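Local coordinates for thioredoxin reductase (Streptomyces clavuligerus, PDB 4NTD), which is a flavoenzyme of the thioredoxin reductase type that binds FAD and probably catalyses disulfide formation in the sulfur-containing natural product holomycin, at residues R54-V59 and Y97-I102. Residues are numbered along the deposited sequence; the frame is centred on the assembly and turned at random. Where two conformers were deposited one is given.
Sequences RRVVLV and YGAEFI. With FAD (flavin-adenine dinucleotide), chain C.
Leu58 and Phe101 lie side by side on one face of two adjacent parallel strands, 56-60 and 100-103, which helix 83-96 links in a beta-alpha-beta unit of the Rossmann-like FAD-binding fold. Leu58 CD1 sits over one face of the Phe101 ring, 3.9 Å from its centroid, in a CH-pi contact, while Leu58 CD2 reaches Phe101 CE1 at 3.8 Å. As bridge partners the two side chains leave the same face of the sheet; with CG anti to the carbonyl carbon in both (chi1 -61° for Leu58, -79° for Phe101), they run alongside each other, ring against methyls. With an alanine at Phe101, the Leu58 methyl is likely to lose the ring face it rests on, and a gap would probably open beside Leu43, Arg91 and Val94, which the ring also touches. The same Leu58 CD1 is also 4.1 Å from Ala99 CB. On the opposite face, Val57 CG1 meets Ile102 CD1 at an oblique crossing.

Beneath the side chains, the backbone ladder fixes the register. Both backbone polar atoms of Leu58 pair across the strands: its N donates to Glu100 O, and its O accepts from Ile102 N, each at 2.8 Å. Backbone bonds from Val57 and Val59 to Val35 continue the sheet into strand 31-36, and Val59 O approaches the FAD adenine at C2A, 3.5 Å away. The ladder begins at Val56 O, which accepts from Glu100 N (3.0 Å) and also from a water; that water donates in turn to Glu100 OE1 at 2.8 Å.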
ATOM      1  N   ARG A  54      -8.047  12.157 -15.681  1.00 17.29           N
ATOM      2  CA  ARG A  54      -8.323  13.323 -14.849  1.00 17.60           C
ATOM      3  C   ARG A  54      -7.164  14.293 -15.023  1.00 18.47           C
ATOM      4  O   ARG A  54      -6.014  13.869 -15.168  1.00 19.00           O
ATOM      5  CB  ARG A  54      -8.462  12.936 -13.376  1.00 17.32           C
ATOM      6  CG  ARG A  54      -9.598  11.970 -13.082  1.00 18.47           C
ATOM      7  CD  ARG A  54     -10.958  12.578 -13.387  1.00 18.63           C
ATOM      8  NE  ARG A  54     -12.042  11.666 -13.034  1.00 18.57           N
ATOM      9  CZ  ARG A  54     -13.337  11.905 -13.230  1.00 18.81           C
ATOM     10  NH1 ARG A  54     -13.747  13.044 -13.784  1.00 19.28           N
ATOM     11  NH2 ARG A  54     -14.232  10.992 -12.867  1.00 19.90           N
ATOM     12  N   ARG A  55      -7.471  15.588 -15.021  1.00 18.62           N
ATOM     13  CA  ARG A  55      -6.447  16.619 -15.140  0.50 18.67           C
ATOM     14  C   ARG A  55      -5.816  16.868 -13.771  1.00 18.14           C
ATOM     15  O   ARG A  55      -6.477  17.354 -12.850  1.00 18.06           O
ATOM     16  CB  ARG A  55      -7.047  17.894 -15.732  0.50 22.10           C
ATOM     17  CG  ARG A  55      -7.622  17.657 -17.120  0.50 27.81           C
ATOM     18  CD  ARG A  55      -6.657  16.821 -17.945  0.50 36.82           C
ATOM     19  NE  ARG A  55      -7.333  15.810 -18.754  0.50 40.45           N
ATOM     20  CZ  ARG A  55      -6.753  14.690 -19.174  0.50 41.54           C
ATOM     21  NH1 ARG A  55      -5.493  14.441 -18.853  0.50 46.09           N
ATOM     22  NH2 ARG A  55      -7.429  13.817 -19.906  0.50 44.65           N
ATOM     23  N   VAL A  56      -4.536  16.519 -13.654  1.00 16.99           N
ATOM     24  CA  VAL A  56      -3.811  16.554 -12.386  1.00 17.13           C
ATOM     25  C   VAL A  56      -2.661  17.555 -12.433  1.00 17.54           C
ATOM     26  O   VAL A  56      -1.911  17.600 -13.406  1.00 18.13           O
ATOM     27  CB  VAL A  56      -3.232  15.161 -12.053  1.00 17.83           C
ATOM     28  CG1 VAL A  56      -2.440  15.186 -10.749  1.00 18.99           C
ATOM     29  CG2 VAL A  56      -4.348  14.128 -11.980  1.00 17.51           C
ATOM     30  N   VAL A  57      -2.535  18.347 -11.370  1.00 17.60           N
ATOM     31  CA  VAL A  57      -1.355  19.177 -11.145  1.00 17.59           C
ATOM     32  C   VAL A  57      -0.727  18.745  -9.822  1.00 16.70           C
ATOM     33  O   VAL A  57      -1.417  18.654  -8.808  1.00 17.39           O
ATOM     34  CB  VAL A  57      -1.703  20.680 -11.084  1.00 18.51           C
ATOM     35  CG1 VAL A  57      -0.457  21.510 -10.792  1.00 19.32           C
ATOM     36  CG2 VAL A  57      -2.352  21.132 -12.384  1.00 19.23           C
ATOM     37  N   LEU A  58       0.572  18.456  -9.844  1.00 16.31           N
ATOM     38  CA  LEU A  58       1.316  18.172  -8.621  1.00 16.65           C
ATOM     39  C   LEU A  58       2.131  19.394  -8.235  1.00 16.82           C
ATOM     40  O   LEU A  58       2.769  20.009  -9.091  1.00 17.57           O
ATOM     41  CB  LEU A  58       2.262  16.987  -8.807  1.00 17.34           C
ATOM     42  CG  LEU A  58       1.619  15.647  -9.163  1.00 17.42           C
ATOM     43  CD1 LEU A  58       1.621  15.418 -10.669  1.00 18.35           C
ATOM     44  CD2 LEU A  58       2.325  14.515  -8.432  1.00 19.18           C
ATOM     45  N   VAL A  59       2.100  19.741  -6.950  1.00 16.53           N
ATOM     46  CA  VAL A  59       2.962  20.784  -6.399  1.00 16.68           C
ATOM     47  C   VAL A  59       3.834  20.133  -5.328  1.00 16.49           C
ATOM     48  O   VAL A  59       3.314  19.552  -4.373  1.00 17.15           O
ATOM     49  CB  VAL A  59       2.151  21.944  -5.784  1.00 17.27           C
ATOM     50  CG1 VAL A  59       3.078  23.079  -5.368  1.00 17.26           C
ATOM     51  CG2 VAL A  59       1.102  22.452  -6.765  1.00 18.66           C
ATOM     52  N   TYR A  97       1.694  10.793 -18.962  1.00 19.04           N
ATOM     53  CA  TYR A  97       0.232  10.739 -19.068  1.00 19.06           C
ATOM     54  C   TYR A  97      -0.425  12.125 -19.103  1.00 20.71           C
ATOM     55  O   TYR A  97      -1.647  12.224 -19.210  1.00 22.56           O
ATOM     56  CB  TYR A  97      -0.357   9.901 -17.926  1.00 18.87           C
ATOM     57  CG  TYR A  97      -0.094   8.420 -18.075  1.00 17.37           C
ATOM     58  CD1 TYR A  97      -0.740   7.680 -19.058  1.00 17.37           C
ATOM     59  CD2 TYR A  97       0.798   7.758 -17.238  1.00 17.23           C
ATOM     60  CE1 TYR A  97      -0.503   6.326 -19.207  1.00 17.50           C
ATOM     61  CE2 TYR A  97       1.040   6.402 -17.378  1.00 17.23           C
ATOM     62  CZ  TYR A  97       0.382   5.689 -18.365  1.00 16.76           C
ATOM     63  OH  TYR A  97       0.604   4.340 -18.520  1.00 18.30           O
ATOM     64  N   GLY A  98       0.378  13.184 -19.012  1.00 20.35           N
ATOM     65  CA  GLY A  98      -0.120  14.551 -19.164  1.00 22.22           C
ATOM     66  C   GLY A  98      -0.335  15.324 -17.873  1.00 20.95           C
ATOM     67  O   GLY A  98      -0.771  16.475 -17.908  1.00 21.86           O
ATOM     68  N   ALA A  99      -0.048  14.705 -16.729  1.00 19.33           N
ATOM     69  CA  ALA A  99      -0.092  15.425 -15.459  1.00 19.93           C
ATOM     70  C   ALA A  99       1.020  16.466 -15.447  1.00 19.77           C
ATOM     71  O   ALA A  99       2.072  16.265 -16.054  1.00 20.01           O
ATOM     72  CB  ALA A  99       0.061  14.471 -14.289  1.00 19.91           C
ATOM     73  N   GLU A 100       0.781  17.574 -14.755  1.00 18.95           N
ATOM     74  CA  GLU A 100       1.713  18.697 -14.751  1.00 20.37           C
ATOM     75  C   GLU A 100       2.355  18.886 -13.381  1.00 19.38           C
ATOM     76  O   GLU A 100       1.704  18.704 -12.355  1.00 20.54           O
ATOM     77  CB  GLU A 100       0.990  19.962 -15.195  1.00 22.99           C
ATOM     78  CG  GLU A 100       0.534  19.891 -16.642  1.00 27.88           C
ATOM     79  CD  GLU A 100      -0.221  21.124 -17.078  1.00 31.85           C
ATOM     80  OE1 GLU A 100      -1.401  21.263 -16.694  1.00 34.53           O
ATOM     81  OE2 GLU A 100       0.360  21.948 -17.812  1.00 36.49           O
ATOM     82  N   PHE A 101       3.638  19.243 -13.384  1.00 18.76           N
ATOM     83  CA  PHE A 101       4.416  19.413 -12.159  1.00 17.89           C
ATOM     84  C   PHE A 101       4.805  20.871 -11.938  1.00 17.87           C
ATOM     85  O   PHE A 101       5.195  21.574 -12.876  1.00 18.64           O
ATOM     86  CB  PHE A 101       5.702  18.587 -12.221  1.00 19.42           C
ATOM     87  CG  PHE A 101       5.515  17.124 -11.937  1.00 20.90           C
ATOM     88  CD1 PHE A 101       5.632  16.634 -10.640  1.00 21.68           C
ATOM     89  CD2 PHE A 101       5.259  16.231 -12.967  1.00 22.13           C
ATOM     90  CE1 PHE A 101       5.474  15.284 -10.376  1.00 20.93           C
ATOM     91  CE2 PHE A 101       5.103  14.877 -12.710  1.00 21.23           C
ATOM     92  CZ  PHE A 101       5.211  14.403 -11.412  1.00 20.25           C
ATOM     93  N   ILE A 102       4.702  21.307 -10.686  1.00 17.03           N
ATOM     94  CA  ILE A 102       5.263  22.574 -10.241  1.00 17.68           C
ATOM     95  C   ILE A 102       6.170  22.288  -9.049  1.00 17.94           C
ATOM     96  O   ILE A 102       5.755  21.601  -8.108  1.00 17.73           O
ATOM     97  CB  ILE A 102       4.164  23.562  -9.789  1.00 19.13           C
ATOM     98  CG1 ILE A 102       3.188  23.851 -10.937  1.00 19.66           C
ATOM     99  CG2 ILE A 102       4.784  24.861  -9.275  1.00 18.72           C
ATOM    100  CD1 ILE A 102       1.988  24.684 -10.536  1.00 20.72           C
TER
HETATM  101  PA  FAD C 402       7.769  11.901   1.277  1.00 15.00           P
HETATM  102  O1A FAD C 402       8.490  10.843   0.484  1.00 15.51           O
HETATM  103  O2A FAD C 402       8.492  12.550   2.426  1.00 15.68           O
HETATM  104  O5B FAD C 402       7.310  13.051   0.259  1.00 14.28           O
HETATM  105  C5B FAD C 402       6.592  14.185   0.728  1.00 14.99           C
HETATM  106  C4B FAD C 402       6.799  15.317  -0.264  1.00 15.94           C
HETATM  107  O4B FAD C 402       5.904  16.383   0.041  1.00 15.80           O
HETATM  108  C3B FAD C 402       8.212  15.894  -0.205  1.00 16.12           C
HETATM  109  O3B FAD C 402       8.847  15.804  -1.487  1.00 16.75           O
HETATM  110  C2B FAD C 402       8.023  17.338   0.230  1.00 17.19           C
HETATM  111  O2B FAD C 402       8.938  18.228  -0.417  1.00 18.74           O
HETATM  112  C1B FAD C 402       6.585  17.619  -0.176  1.00 16.35           C
HETATM  113  N9A FAD C 402       5.883  18.687   0.570  1.00 15.52           N
HETATM  114  C8A FAD C 402       5.717  18.769   1.902  1.00 16.31           C
HETATM  115  N7A FAD C 402       4.994  19.869   2.223  1.00 17.06           N
HETATM  116  C5A FAD C 402       4.684  20.501   1.078  1.00 16.00           C
HETATM  117  C6A FAD C 402       3.939  21.718   0.696  1.00 16.59           C
HETATM  118  N6A FAD C 402       3.376  22.499   1.646  1.00 18.15           N
HETATM  119  N1A FAD C 402       3.849  22.021  -0.621  1.00 17.33           N
HETATM  120  C2A FAD C 402       4.412  21.250  -1.576  1.00 17.00           C
HETATM  121  N3A FAD C 402       5.100  20.126  -1.294  1.00 15.81           N
HETATM  122  C4A FAD C 402       5.265  19.711  -0.012  1.00 15.81           C
HETATM  123  N1  FAD C 402      11.403   3.719   3.579  1.00 14.43           N
HETATM  124  C2  FAD C 402      11.601   2.597   2.850  1.00 15.08           C
HETATM  125  O2  FAD C 402      10.596   1.995   2.419  1.00 15.49           O
HETATM  126  N3  FAD C 402      12.828   2.114   2.579  1.00 15.23           N
HETATM  127  C4  FAD C 402      13.945   2.725   3.012  1.00 14.87           C
HETATM  128  O4  FAD C 402      15.070   2.252   2.749  1.00 15.70           O
HETATM  129  C4X FAD C 402      13.818   3.969   3.808  1.00 14.41           C
HETATM  130  N5  FAD C 402      14.887   4.652   4.289  1.00 15.28           N
HETATM  131  C5X FAD C 402      14.710   5.780   5.028  1.00 15.23           C
HETATM  132  C6  FAD C 402      15.824   6.463   5.508  1.00 16.61           C
HETATM  133  C7  FAD C 402      15.681   7.622   6.266  1.00 17.26           C
HETATM  134  C7M FAD C 402      16.903   8.345   6.777  1.00 19.32           C
HETATM  135  C8  FAD C 402      14.323   8.142   6.566  1.00 17.06           C
HETATM  136  C8M FAD C 402      14.145   9.389   7.392  1.00 17.99           C
HETATM  137  C9  FAD C 402      13.204   7.466   6.090  1.00 16.39           C
HETATM  138  C9A FAD C 402      13.342   6.300   5.331  1.00 15.47           C
HETATM  139  N10 FAD C 402      12.218   5.593   4.832  1.00 14.78           N
HETATM  140  C10 FAD C 402      12.440   4.432   4.071  1.00 14.18           C
HETATM  141  C1' FAD C 402      10.831   6.021   5.058  1.00 14.35           C
HETATM  142  C2' FAD C 402      10.403   6.936   3.910  1.00 14.27           C
HETATM  143  O2' FAD C 402      11.045   8.211   4.060  1.00 15.90           O
HETATM  144  C3' FAD C 402       8.889   7.135   3.874  1.00 14.36           C
HETATM  145  O3' FAD C 402       8.246   5.857   3.798  1.00 15.21           O
HETATM  146  C4' FAD C 402       8.420   7.977   2.687  1.00 14.35           C
HETATM  147  O4' FAD C 402       9.195   9.175   2.560  1.00 16.05           O
HETATM  148  C5' FAD C 402       6.957   8.378   2.828  1.00 14.20           C
HETATM  149  O5' FAD C 402       6.477   8.818   1.560  1.00 13.88           O
HETATM  150  P   FAD C 402       5.479  10.068   1.428  1.00 14.54           P
HETATM  151  O1P FAD C 402       4.429   9.969   2.500  1.00 15.26           O
HETATM  152  O2P FAD C 402       5.084  10.167  -0.024  1.00 14.88           O
HETATM  153  O3P FAD C 402       6.365  11.355   1.864  1.00 14.88           O
HETATM  154  O   HOH W   1      -2.780  18.982 -15.747  1.00 35.78           O